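Local structure of GTPase HflX (Sulfolobus solfataricus P2, 2QTH) at residues I265-S270 and N300-I305; L296-K301 and D329-S334; V185-S190 and V234-G239; I179-I184 and K256-L261. The protein hydrolyses GTP, for which it is specific, with magnesium as cofactor, and associates with the 50S ribosomal subunit, perhaps acting in protein synthesis or ribosome biogenesis. All blocks are in the same frame, centred on the assembly; numbering follows the deposited sequence.

Contact 1 of 4, residues I265-S270 and N300-I305; sequences IDSTFS and NKIDKI. With GDP (guanosine-5'-diphosphate), chain H.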
# COMPACT_ATOMS: atom_id res chain seq x y z
N ILE A 265 0.50 13.78 1.44
CA ILE A 265 1.84 14.03 2.08
C ILE A 265 1.62 14.29 3.54
O ILE A 265 0.72 15.09 3.91
CB ILE A 265 2.58 15.28 1.52
CG1 ILE A 265 2.66 15.19 -0.02
CG2 ILE A 265 4.06 15.38 2.13
CD1 ILE A 265 3.62 14.04 -0.54
N ASP A 266 2.41 13.61 4.38
CA ASP A 266 2.29 13.78 5.82
C ASP A 266 2.87 15.14 6.23
O ASP A 266 4.10 15.27 6.21
CB ASP A 266 3.05 12.61 6.50
CG ASP A 266 2.85 12.55 8.01
OD1 ASP A 266 2.42 13.58 8.60
OD2 ASP A 266 3.16 11.50 8.59
N SER A 267 2.03 16.13 6.64
CA SER A 267 2.55 17.43 7.15
C SER A 267 3.43 17.38 8.42
O SER A 267 4.05 18.40 8.76
CB SER A 267 1.42 18.50 7.37
OG SER A 267 0.65 18.22 8.52
N THR A 268 3.42 16.27 9.15
CA THR A 268 4.17 16.17 10.41
C THR A 268 5.66 15.98 10.16
O THR A 268 6.48 15.97 11.09
CB THR A 268 3.62 15.07 11.38
OG1 THR A 268 3.91 13.77 10.92
CG2 THR A 268 2.12 15.17 11.53
N PHE A 269 6.03 15.82 8.90
CA PHE A 269 7.41 15.48 8.60
C PHE A 269 8.23 16.75 8.75
O PHE A 269 7.78 17.82 8.30
CB PHE A 269 7.54 14.96 7.14
CG PHE A 269 7.16 13.50 6.96
CD1 PHE A 269 6.79 12.71 8.01
CD2 PHE A 269 7.16 12.94 5.68
CE1 PHE A 269 6.48 11.37 7.82
CE2 PHE A 269 6.85 11.64 5.50
CZ PHE A 269 6.52 10.85 6.58
N SER A 270 9.43 16.65 9.31
CA SER A 270 10.40 17.78 9.29
C SER A 270 10.47 18.35 7.87
O SER A 270 10.11 17.64 6.91
CB SER A 270 11.80 17.32 9.76
OG SER A 270 12.49 16.58 8.75
N ASN A 300 -1.55 16.59 4.64
CA ASN A 300 -2.53 15.99 5.54
C ASN A 300 -1.97 15.97 6.94
O ASN A 300 -0.79 16.20 7.12
CB ASN A 300 -2.79 14.51 5.07
CG ASN A 300 -3.98 13.84 5.76
OD1 ASN A 300 -4.99 14.47 6.08
ND2 ASN A 300 -3.86 12.53 6.01
N LYS A 301 -2.84 15.64 7.90
CA LYS A 301 -2.50 15.46 9.33
C LYS A 301 -2.14 16.77 9.96
O LYS A 301 -1.40 16.80 10.94
CB LYS A 301 -1.38 14.43 9.56
CG LYS A 301 -1.60 13.13 8.85
CD LYS A 301 -0.55 12.03 9.33
CE LYS A 301 -0.91 10.64 8.85
NZ LYS A 301 -0.01 9.56 9.51
N ILE A 302 -2.64 17.86 9.39
CA ILE A 302 -2.28 19.19 9.84
C ILE A 302 -2.61 19.41 11.30
O ILE A 302 -1.99 20.26 11.92
CB ILE A 302 -2.87 20.35 8.99
CG1 ILE A 302 -4.42 20.47 9.16
CG2 ILE A 302 -2.28 20.32 7.49
CD1 ILE A 302 -5.05 21.62 8.30
N ASP A 303 -3.58 18.66 11.83
CA ASP A 303 -3.91 18.73 13.25
C ASP A 303 -2.74 18.36 14.18
O ASP A 303 -2.64 18.89 15.30
CB ASP A 303 -5.12 17.83 13.60
CG ASP A 303 -4.95 16.41 13.14
OD1 ASP A 303 -4.90 16.18 11.90
OD2 ASP A 303 -4.88 15.52 14.02
N LYS A 304 -1.91 17.43 13.71
CA LYS A 304 -0.77 16.88 14.47
C LYS A 304 0.51 17.69 14.28
O LYS A 304 1.55 17.29 14.78
CB LYS A 304 -0.45 15.46 13.97
CG LYS A 304 -1.33 14.36 14.45
CD LYS A 304 -1.12 13.05 13.56
CE LYS A 304 0.21 12.26 13.83
NZ LYS A 304 0.22 10.84 13.22
N ILE A 305 0.46 18.77 13.50
CA ILE A 305 1.66 19.56 13.21
C ILE A 305 2.27 20.14 14.50
O ILE A 305 3.49 19.99 14.76
CB ILE A 305 1.32 20.73 12.25
CG1 ILE A 305 1.39 20.29 10.79
CG2 ILE A 305 2.32 21.90 12.40
CD1 ILE A 305 1.48 21.49 9.83
PB GDP H . -2.24 5.19 4.43
O1B GDP H . -1.32 4.00 4.74
O2B GDP H . -1.53 6.11 3.45
O3B GDP H . -3.45 4.68 3.77
O3A GDP H . -2.70 6.03 5.68
PA GDP H . -4.19 5.85 6.47
O1A GDP H . -5.38 6.63 6.13
O2A GDP H . -4.48 4.37 6.62
O5' GDP H . -3.66 6.62 7.78
C5' GDP H . -2.38 6.34 8.34
C4' GDP H . -2.55 6.44 9.85
O4' GDP H . -2.60 7.85 10.14
C3' GDP H . -3.86 5.88 10.38
O3' GDP H . -3.63 5.65 11.77
C2' GDP H . -4.81 7.04 10.25
O2' GDP H . -5.80 7.02 11.28
C1' GDP H . -3.92 8.26 10.48
N9 GDP H . -4.38 9.48 9.75
C8 GDP H . -4.86 9.62 8.48
N7 GDP H . -5.19 10.93 8.17
C5 GDP H . -4.91 11.65 9.31
C6 GDP H . -5.00 13.06 9.76
O6 GDP H . -5.42 13.90 8.99
N1 GDP H . -4.58 13.43 11.00
C2 GDP H . -4.12 12.53 11.87
N2 GDP H . -3.77 12.99 13.11
N3 GDP H . -4.00 11.18 11.56
C4 GDP H . -4.38 10.70 10.33

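Contact 2 of 4, residues L296-K301 and D329-S334; sequences LVTLNK and DVIPIS. With GDP (guanosine-5'-diphosphate), chain H.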
# COMPACT_ATOMS: atom_id res chain seq x y z
N LEU A 296 -3.43 17.13 -7.55
CA LEU A 296 -3.80 17.93 -6.41
C LEU A 296 -3.05 17.38 -5.20
O LEU A 296 -3.25 16.21 -4.83
CB LEU A 296 -5.29 17.75 -6.13
CG LEU A 296 -5.89 18.37 -4.84
CD1 LEU A 296 -5.65 19.87 -4.71
CD2 LEU A 296 -7.51 18.09 -4.75
N VAL A 297 -2.25 18.21 -4.54
CA VAL A 297 -1.42 17.77 -3.42
C VAL A 297 -2.18 18.10 -2.12
O VAL A 297 -2.65 19.23 -1.97
CB VAL A 297 0.01 18.45 -3.45
CG1 VAL A 297 0.87 17.87 -2.34
CG2 VAL A 297 0.69 18.26 -4.80
N THR A 298 -2.38 17.12 -1.21
CA THR A 298 -2.98 17.44 0.03
C THR A 298 -2.00 17.20 1.15
O THR A 298 -1.60 16.06 1.40
CB THR A 298 -4.28 16.59 0.30
OG1 THR A 298 -3.97 15.17 0.21
CG2 THR A 298 -5.27 16.82 -0.79
N LEU A 299 -1.70 18.27 1.88
CA LEU A 299 -0.78 18.20 2.97
C LEU A 299 -1.66 17.83 4.15
O LEU A 299 -2.51 18.61 4.52
CB LEU A 299 -0.14 19.59 3.03
CG LEU A 299 1.02 19.75 4.00
CD1 LEU A 299 2.11 18.69 3.54
CD2 LEU A 299 1.58 21.17 4.00
N ASN A 300 -1.55 16.59 4.64
CA ASN A 300 -2.53 15.99 5.54
C ASN A 300 -1.97 15.97 6.94
O ASN A 300 -0.79 16.20 7.12
CB ASN A 300 -2.79 14.51 5.07
CG ASN A 300 -3.98 13.84 5.76
OD1 ASN A 300 -4.99 14.47 6.08
ND2 ASN A 300 -3.86 12.53 6.01
N LYS A 301 -2.84 15.64 7.90
CA LYS A 301 -2.50 15.46 9.33
C LYS A 301 -2.14 16.77 9.96
O LYS A 301 -1.40 16.80 10.94
CB LYS A 301 -1.38 14.43 9.56
CG LYS A 301 -1.60 13.13 8.85
CD LYS A 301 -0.55 12.03 9.33
CE LYS A 301 -0.91 10.64 8.85
NZ LYS A 301 -0.01 9.56 9.51
N ASP A 329 -3.44 22.12 -7.47
CA ASP A 329 -3.38 23.00 -6.33
C ASP A 329 -2.69 22.22 -5.23
O ASP A 329 -2.45 21.03 -5.39
CB ASP A 329 -4.84 23.31 -5.83
CG ASP A 329 -4.94 24.72 -5.18
OD1 ASP A 329 -3.91 25.26 -4.70
OD2 ASP A 329 -6.04 25.29 -5.24
N VAL A 330 -2.39 22.90 -4.15
CA VAL A 330 -1.76 22.36 -2.97
C VAL A 330 -2.64 22.87 -1.80
O VAL A 330 -2.76 24.11 -1.61
CB VAL A 330 -0.28 22.77 -2.85
CG1 VAL A 330 0.35 22.08 -1.67
CG2 VAL A 330 0.51 22.32 -4.06
N ILE A 331 -3.26 21.94 -1.03
CA ILE A 331 -4.12 22.35 0.08
C ILE A 331 -3.78 21.57 1.37
O ILE A 331 -3.40 20.40 1.33
CB ILE A 331 -5.63 22.19 -0.28
CG1 ILE A 331 -5.95 20.72 -0.49
CG2 ILE A 331 -5.96 23.00 -1.61
CD1 ILE A 331 -7.47 20.44 -0.70
N PRO A 332 -3.98 22.20 2.52
CA PRO A 332 -3.81 21.53 3.78
C PRO A 332 -5.12 20.95 4.26
O PRO A 332 -6.17 21.63 4.16
CB PRO A 332 -3.40 22.70 4.72
CG PRO A 332 -4.16 23.87 4.16
CD PRO A 332 -4.33 23.64 2.68
N ILE A 333 -5.07 19.76 4.82
CA ILE A 333 -6.28 19.16 5.35
C ILE A 333 -5.94 18.34 6.56
O ILE A 333 -4.77 18.04 6.83
CB ILE A 333 -6.95 18.13 4.33
CG1 ILE A 333 -5.95 16.98 4.07
CG2 ILE A 333 -7.41 18.84 3.04
CD1 ILE A 333 -6.53 15.80 3.28
N SER A 334 -6.96 17.98 7.30
CA SER A 334 -6.84 16.88 8.27
C SER A 334 -7.95 15.88 7.97
O SER A 334 -9.13 16.16 8.18
CB SER A 334 -6.85 17.32 9.72
OG SER A 334 -7.03 16.16 10.51
PB GDP H . -2.24 5.19 4.43
O1B GDP H . -1.32 4.00 4.74
O2B GDP H . -1.53 6.11 3.45
O3B GDP H . -3.45 4.68 3.77
O3A GDP H . -2.70 6.03 5.68
PA GDP H . -4.19 5.85 6.47
O1A GDP H . -5.38 6.63 6.13
O2A GDP H . -4.48 4.37 6.62
O5' GDP H . -3.66 6.62 7.78
C5' GDP H . -2.38 6.34 8.34
C4' GDP H . -2.55 6.44 9.85
O4' GDP H . -2.60 7.85 10.14
C3' GDP H . -3.86 5.88 10.38
O3' GDP H . -3.63 5.65 11.77
C2' GDP H . -4.81 7.04 10.25
O2' GDP H . -5.80 7.02 11.28
C1' GDP H . -3.92 8.26 10.48
N9 GDP H . -4.38 9.48 9.75
C8 GDP H . -4.86 9.62 8.48
N7 GDP H . -5.19 10.93 8.17
C5 GDP H . -4.91 11.65 9.31
C6 GDP H . -5.00 13.06 9.76
O6 GDP H . -5.42 13.90 8.99
N1 GDP H . -4.58 13.43 11.00
C2 GDP H . -4.12 12.53 11.87
N2 GDP H . -3.77 12.99 13.11
N3 GDP H . -4.00 11.18 11.56
C4 GDP H . -4.38 10.70 10.33

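Contact 3 of 4, residues V185-S190 and V234-G239; sequences VGYTNS and VGFIRG. With GDP (guanosine-5'-diphosphate), chain H.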
# COMPACT_ATOMS: atom_id res chain seq x y z
N VAL A 185 -2.66 8.79 -4.35
CA VAL A 185 -1.34 8.21 -4.24
C VAL A 185 -0.65 8.85 -3.06
O VAL A 185 -1.13 9.80 -2.47
CB VAL A 185 -0.49 8.37 -5.58
CG1 VAL A 185 -1.20 7.69 -6.70
CG2 VAL A 185 -0.35 9.92 -5.86
N GLY A 186 0.52 8.29 -2.71
CA GLY A 186 1.24 8.78 -1.54
C GLY A 186 1.88 7.64 -0.76
O GLY A 186 1.45 6.47 -0.93
N TYR A 187 2.84 7.97 0.09
CA TYR A 187 3.54 6.94 0.91
C TYR A 187 2.64 6.33 1.94
O TYR A 187 1.67 6.92 2.34
CB TYR A 187 4.69 7.55 1.65
CG TYR A 187 5.95 7.41 0.78
CD1 TYR A 187 6.33 8.46 -0.09
CD2 TYR A 187 6.72 6.26 0.83
CE1 TYR A 187 7.46 8.36 -0.90
CE2 TYR A 187 7.83 6.12 -0.03
CZ TYR A 187 8.20 7.19 -0.82
OH TYR A 187 9.28 7.05 -1.60
N THR A 188 3.00 5.13 2.38
CA THR A 188 2.29 4.42 3.41
C THR A 188 2.24 5.37 4.58
O THR A 188 3.22 6.09 4.83
CB THR A 188 3.16 3.16 3.88
OG1 THR A 188 3.49 2.43 2.70
CG2 THR A 188 2.47 2.27 4.99
N ASN A 189 1.10 5.33 5.28
CA ASN A 189 0.90 6.10 6.51
C ASN A 189 0.78 7.63 6.27
O ASN A 189 1.00 8.44 7.16
CB ASN A 189 2.05 5.81 7.50
CG ASN A 189 1.58 5.82 8.93
OD1 ASN A 189 0.44 5.44 9.22
ND2 ASN A 189 2.43 6.31 9.83
N SER A 190 0.49 8.02 5.04
CA SER A 190 0.31 9.45 4.78
C SER A 190 -1.17 9.83 5.00
O SER A 190 -1.48 11.04 5.12
CB SER A 190 0.76 9.81 3.37
OG SER A 190 -0.01 9.17 2.37
N VAL A 234 -2.47 1.47 -4.79
CA VAL A 234 -1.41 1.09 -3.87
C VAL A 234 -0.52 2.28 -3.53
O VAL A 234 -0.30 3.16 -4.36
CB VAL A 234 -0.53 -0.04 -4.45
CG1 VAL A 234 0.37 0.50 -5.55
CG2 VAL A 234 0.28 -0.69 -3.35
N GLY A 235 -0.01 2.30 -2.30
CA GLY A 235 0.87 3.38 -1.85
C GLY A 235 2.27 3.28 -2.45
O GLY A 235 2.63 2.22 -2.95
N PHE A 236 3.06 4.38 -2.39
CA PHE A 236 4.49 4.25 -2.41
C PHE A 236 4.92 3.53 -1.11
O PHE A 236 4.55 3.88 -0.01
CB PHE A 236 5.15 5.62 -2.44
CG PHE A 236 4.59 6.53 -3.49
CD1 PHE A 236 4.36 6.08 -4.76
CD2 PHE A 236 4.34 7.85 -3.18
CE1 PHE A 236 3.90 6.99 -5.79
CE2 PHE A 236 3.86 8.78 -4.15
CZ PHE A 236 3.63 8.33 -5.46
N ILE A 237 5.79 2.54 -1.26
CA ILE A 237 6.14 1.70 -0.13
C ILE A 237 7.67 1.81 0.05
O ILE A 237 8.41 1.82 -0.92
CB ILE A 237 5.73 0.27 -0.44
CG1 ILE A 237 4.18 0.16 -0.49
CG2 ILE A 237 6.21 -0.66 0.63
CD1 ILE A 237 3.80 -1.00 -1.35
N ARG A 238 8.07 1.96 1.31
CA ARG A 238 9.46 2.00 1.69
C ARG A 238 10.09 0.58 1.76
O ARG A 238 9.45 -0.38 2.13
CB ARG A 238 9.55 2.71 3.03
CG ARG A 238 8.90 4.15 2.99
CD ARG A 238 8.80 4.80 4.36
NE ARG A 238 8.36 6.21 4.25
CZ ARG A 238 7.10 6.59 4.44
NH1 ARG A 238 6.15 5.67 4.69
NH2 ARG A 238 6.78 7.86 4.33
N GLY A 239 11.34 0.42 1.36
CA GLY A 239 11.98 -0.86 1.69
C GLY A 239 11.34 -2.07 1.00
O GLY A 239 11.14 -3.10 1.63
PB GDP H . -2.24 5.19 4.43
O1B GDP H . -1.32 4.00 4.74
O2B GDP H . -1.53 6.11 3.45
O3B GDP H . -3.45 4.68 3.77
O3A GDP H . -2.70 6.03 5.68
PA GDP H . -4.19 5.85 6.47
O1A GDP H . -5.38 6.63 6.13
O2A GDP H . -4.48 4.37 6.62
O5' GDP H . -3.66 6.62 7.78
C5' GDP H . -2.38 6.34 8.34
C4' GDP H . -2.55 6.44 9.85
O4' GDP H . -2.60 7.85 10.14
C3' GDP H . -3.86 5.88 10.38
O3' GDP H . -3.63 5.65 11.77
C2' GDP H . -4.81 7.04 10.25
O2' GDP H . -5.80 7.02 11.28
C1' GDP H . -3.92 8.26 10.48
N9 GDP H . -4.38 9.48 9.75
C8 GDP H . -4.86 9.62 8.48
N7 GDP H . -5.19 10.93 8.17
C5 GDP H . -4.91 11.65 9.31
C6 GDP H . -5.00 13.06 9.76
O6 GDP H . -5.42 13.90 8.99
N1 GDP H . -4.58 13.43 11.00
C2 GDP H . -4.12 12.53 11.87
N2 GDP H . -3.77 12.99 13.11
N3 GDP H . -4.00 11.18 11.56
C4 GDP H . -4.38 10.70 10.33
O HOH W 1 1.12 5.94 -4.38
O HOH W 2 5.89 1.46 3.24
O HOH W 3 4.13 8.90 4.82

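Contact 4 of 4, residues I179-I184 and K256-L261; sequences IPSIGI and KYSDAL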
# COMPACT_ATOMS: atom_id res chain seq x y z
N ILE A 179 -17.00 8.92 -16.65
CA ILE A 179 -16.89 9.87 -15.53
C ILE A 179 -15.40 10.06 -15.13
O ILE A 179 -14.61 9.16 -15.30
CB ILE A 179 -17.80 9.51 -14.29
CG1 ILE A 179 -17.26 8.33 -13.53
CG2 ILE A 179 -19.35 9.40 -14.61
CD1 ILE A 179 -17.74 8.31 -12.04
N PRO A 180 -15.00 11.23 -14.62
CA PRO A 180 -13.58 11.40 -14.31
C PRO A 180 -13.03 10.50 -13.18
O PRO A 180 -13.75 10.20 -12.22
CB PRO A 180 -13.52 12.86 -13.90
CG PRO A 180 -14.86 13.17 -13.42
CD PRO A 180 -15.79 12.42 -14.24
N SER A 181 -11.78 10.10 -13.32
CA SER A 181 -11.11 9.17 -12.42
C SER A 181 -10.02 9.89 -11.66
O SER A 181 -9.09 10.31 -12.28
CB SER A 181 -10.36 8.14 -13.29
OG SER A 181 -11.00 6.92 -13.16
N ILE A 182 -10.10 9.95 -10.32
CA ILE A 182 -9.05 10.56 -9.57
C ILE A 182 -8.44 9.51 -8.66
O ILE A 182 -9.08 9.00 -7.77
CB ILE A 182 -9.54 11.65 -8.59
CG1 ILE A 182 -10.44 12.75 -9.25
CG2 ILE A 182 -8.32 12.33 -7.93
CD1 ILE A 182 -9.89 13.35 -10.45
N GLY A 183 -7.15 9.30 -8.85
CA GLY A 183 -6.40 8.33 -8.07
C GLY A 183 -5.68 8.91 -6.90
O GLY A 183 -5.09 10.00 -6.99
N ILE A 184 -5.69 8.18 -5.76
CA ILE A 184 -5.10 8.73 -4.53
C ILE A 184 -3.77 8.00 -4.39
O ILE A 184 -3.77 6.71 -4.26
CB ILE A 184 -5.98 8.43 -3.25
CG1 ILE A 184 -7.31 9.25 -3.20
CG2 ILE A 184 -5.24 8.86 -1.98
CD1 ILE A 184 -8.10 9.17 -4.38
N LYS A 256 -1.55 5.40 -13.91
CA LYS A 256 -1.73 6.20 -15.14
C LYS A 256 -3.11 6.05 -15.83
O LYS A 256 -3.41 6.80 -16.78
CB LYS A 256 -0.55 5.94 -16.07
CG LYS A 256 -0.64 4.66 -16.80
CD LYS A 256 0.70 4.41 -17.48
CE LYS A 256 1.75 4.28 -16.45
NZ LYS A 256 2.97 3.70 -17.07
N TYR A 257 -3.97 5.17 -15.34
CA TYR A 257 -5.37 5.01 -15.87
C TYR A 257 -6.32 6.17 -15.46
O TYR A 257 -7.43 6.37 -16.03
CB TYR A 257 -6.09 3.74 -15.31
CG TYR A 257 -5.51 2.42 -15.72
CD1 TYR A 257 -4.84 2.28 -16.91
CD2 TYR A 257 -5.62 1.29 -14.89
CE1 TYR A 257 -4.28 1.07 -17.28
CE2 TYR A 257 -5.07 0.07 -15.25
CZ TYR A 257 -4.39 -0.02 -16.45
OH TYR A 257 -3.83 -1.20 -16.87
N SER A 258 -5.92 6.84 -14.40
CA SER A 258 -6.74 7.86 -13.77
C SER A 258 -6.49 9.19 -14.49
O SER A 258 -5.37 9.50 -14.95
CB SER A 258 -6.41 7.94 -12.25
OG SER A 258 -6.94 6.79 -11.56
N ASP A 259 -7.56 9.98 -14.61
CA ASP A 259 -7.51 11.28 -15.25
C ASP A 259 -6.73 12.30 -14.49
O ASP A 259 -6.18 13.21 -15.07
CB ASP A 259 -8.94 11.77 -15.49
CG ASP A 259 -9.67 10.79 -16.28
OD1 ASP A 259 -9.13 10.46 -17.36
OD2 ASP A 259 -10.72 10.30 -15.82
N ALA A 260 -6.67 12.15 -13.17
CA ALA A 260 -5.97 13.09 -12.30
C ALA A 260 -5.57 12.33 -11.03
O ALA A 260 -6.07 11.21 -10.79
CB ALA A 260 -6.85 14.32 -11.96
N LEU A 261 -4.70 12.92 -10.24
CA LEU A 261 -4.23 12.26 -8.99
C LEU A 261 -4.31 13.21 -7.81
O LEU A 261 -4.12 14.43 -7.94
CB LEU A 261 -2.75 11.77 -9.14
CG LEU A 261 -2.42 10.76 -10.25
CD1 LEU A 261 -0.92 10.45 -10.29
CD2 LEU A 261 -3.27 9.51 -10.16

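Contact 1 of 4, residues I265-S270 and N300-I305
Asn300 uses both its backbone polar atoms to bind Ile265 and Ser267. Asn300 N gives a straight bond to Ile265 O (2.8 Å), and Asn300 O takes two protons from Ser267: Ser267 N arrives in the carbonyl plane, while Ser267 OG, 2.8 Å from Asn300 O, comes from 39° above it. That hydroxyl stands between backbone N and carbonyl carbon (chi1 74°), beside Ile305 CG1. Asp266 OD1 is likewise gripped twice, by Thr268 N (2.9 Å from Asp266 OD1), which closes an Asx turn, and by Thr268 OG1, both from the same face of the carboxylate. Residues 300-303 form the NKxD guanine-recognition motif of P-loop GTPases: Asp303 OD1 accepts from GDP N1 at 2.9 Å, almost straight, and also binds Ser334 OG. The extended Lys301 chain runs over the base to place NZ 3.2 Å from GDP O4'; NZ is also bonded to Asn189 O, with Asp266 OD2 a long salt-bridge partner at 3.8 Å. With an alanine in place of Asp266, the Thr268 amide and hydroxyl would probably lose their shared acceptor, and Lys301 NZ a distant countercharge. Asn300 ND2 donates to Ser190 O, and Asn300 OD1 accepts from Ala335 N.

Contact 2 of 4, residues L296-K301 and D329-S334
Ile333 leans across the end of strand 295-300 and meets Thr298 and Asn300 with its longer branch. CG1 leaves CB between the backbone N and the carbonyl carbon (chi1 62°), which brings it 3.4 Å from Asn300 OD1 and 3.8 Å from Leu299 O. The chain runs on extended at chi2, carrying CD1 past the same amide oxygen to Thr298 CB, 3.8 Å away, with Thr298 OG1 also near. The apolar branch thus packs along Asn300 OD1. Earlier in both strands, residues 296-300 and 329-332 run parallel, their axes 18° apart, in a beta-alpha-beta unit whose connecting helix is 309-323. Four backbone bonds alternate between them, from Val297 N to Asp329 O (3.0 Å), Ile331 N to Val297 O, Leu299 N to Ile331 O and Ile333 N to Leu299 O (2.8 Å). Val297 and Val330 lie side by side, CB to CG2 3.9 Å, on the face covered by Val316 of that helix. Thr298 and Ile331 pair on the other face, against Leu344 and Leu343 of helix 341-355. Past the strand ends, Ser334 OG, besides its bond to Asp303, takes the Lys337 amide and stands 3.2 Å from GDP O6.

Contact 3 of 4, residues V185-S190 and V234-G239
Phe236 CG lies anti to its carbonyl carbon (chi1 -49°), which sets one face of the ring against Gly186 N; the extended Arg238 chain, from CG to NE, crosses Tyr187 at a slant. Here the P-loop (Walker A) of the GTPase, following strand 181-186, meets the segment after strand 226-232, the switch II region of such enzymes. Phe236 CB sits over the centre of the Tyr187 ring, a CH-pi contact of 3.5 Å to the centroid. The phenyl turns its edge to that ring, in an edge-to-face pair with planes 63° apart. The backbones are bridged by Phe236 N to Gly186 O, the donor well above the carbonyl plane, and by Thr188 N to Phe236 O (3.1 Å). Gly186 has backbone angles at which a side chain would jam against the preceding carbonyl. On the GDP side, Asn189 N holds O1B of GDP at 2.8 Å, while Ser190 OG bonds Tyr187 O within a type II turn. Tyr187 CD2 lies 3.6 Å above the centre of the Arg238 guanidinium, the planes 32° apart. Arg238 NH1, salt-bridged to Glu15, also donates to Thr188 O at 3.0 Å, and water 3 links Arg238 NH2 to that same oxygen.

Contact 4 of 4, residues I179-I184 and K256-L261
Ile182 and Gly183 meet Ala260 and Leu261 in the closely packed half of this contact. Gly183 N donates to Ala260 O at 2.9 Å with a nearly straight N-H, and Ile182 CD1 touches Ala260 CB at 3.5 Å. Ile182 CG1 is anti to the carbonyl carbon (chi1 -52°), and a second turn of similar sense at chi2 folds CD1 across to that methyl. On the other face, a CB on Gly183 would come tight against Leu261 CD2 and Ser258 OG. Ser181 O is shared: Ala260 N bonds it at 3.2 Å, and Asp259 N adds a weak bond of poor angle. Toward the solvent side, where Ile179 and Tyr257 are exposed and barely touch the other segment, one carboxylate carries the contact. Asp259 OD2 receives Ser181 N at 2.7 Å on its anti side, 16° out of plane. Replacing Asp259 by alanine is likely to deprive the Ser181 amide of this acceptor and leave the strand start less tied to residues 256-261. Leu355 and Ala352 of helix 341-355 pack on Pro180, and Leu355 also on Asp259. Strands 181-186 and 260-266 thus start together as parallel neighbours in the central sheet of a P-loop GTPase domain.

From the N terminus, the chain enters contact 4 at 179-184 and runs straight on along strand 181-186 into the P-loop of contact 3. Contact 3 closes first, at 234-239, so its loop nests inside the one that contact 4 closes at 256-261. Strand 260-266 then leads from contact 4 to contact 1, which closes at 300-305. Contact 2 opens on the stretch where contact 1 closes, the two sharing Asn300 and Lys301, and ends at 329-334. Contacts 4, 1 and 2 join successive parallel strands of one sheet; side chains of the 300-305 segment tie its nucleotide-base end to the P-loop of contact 3.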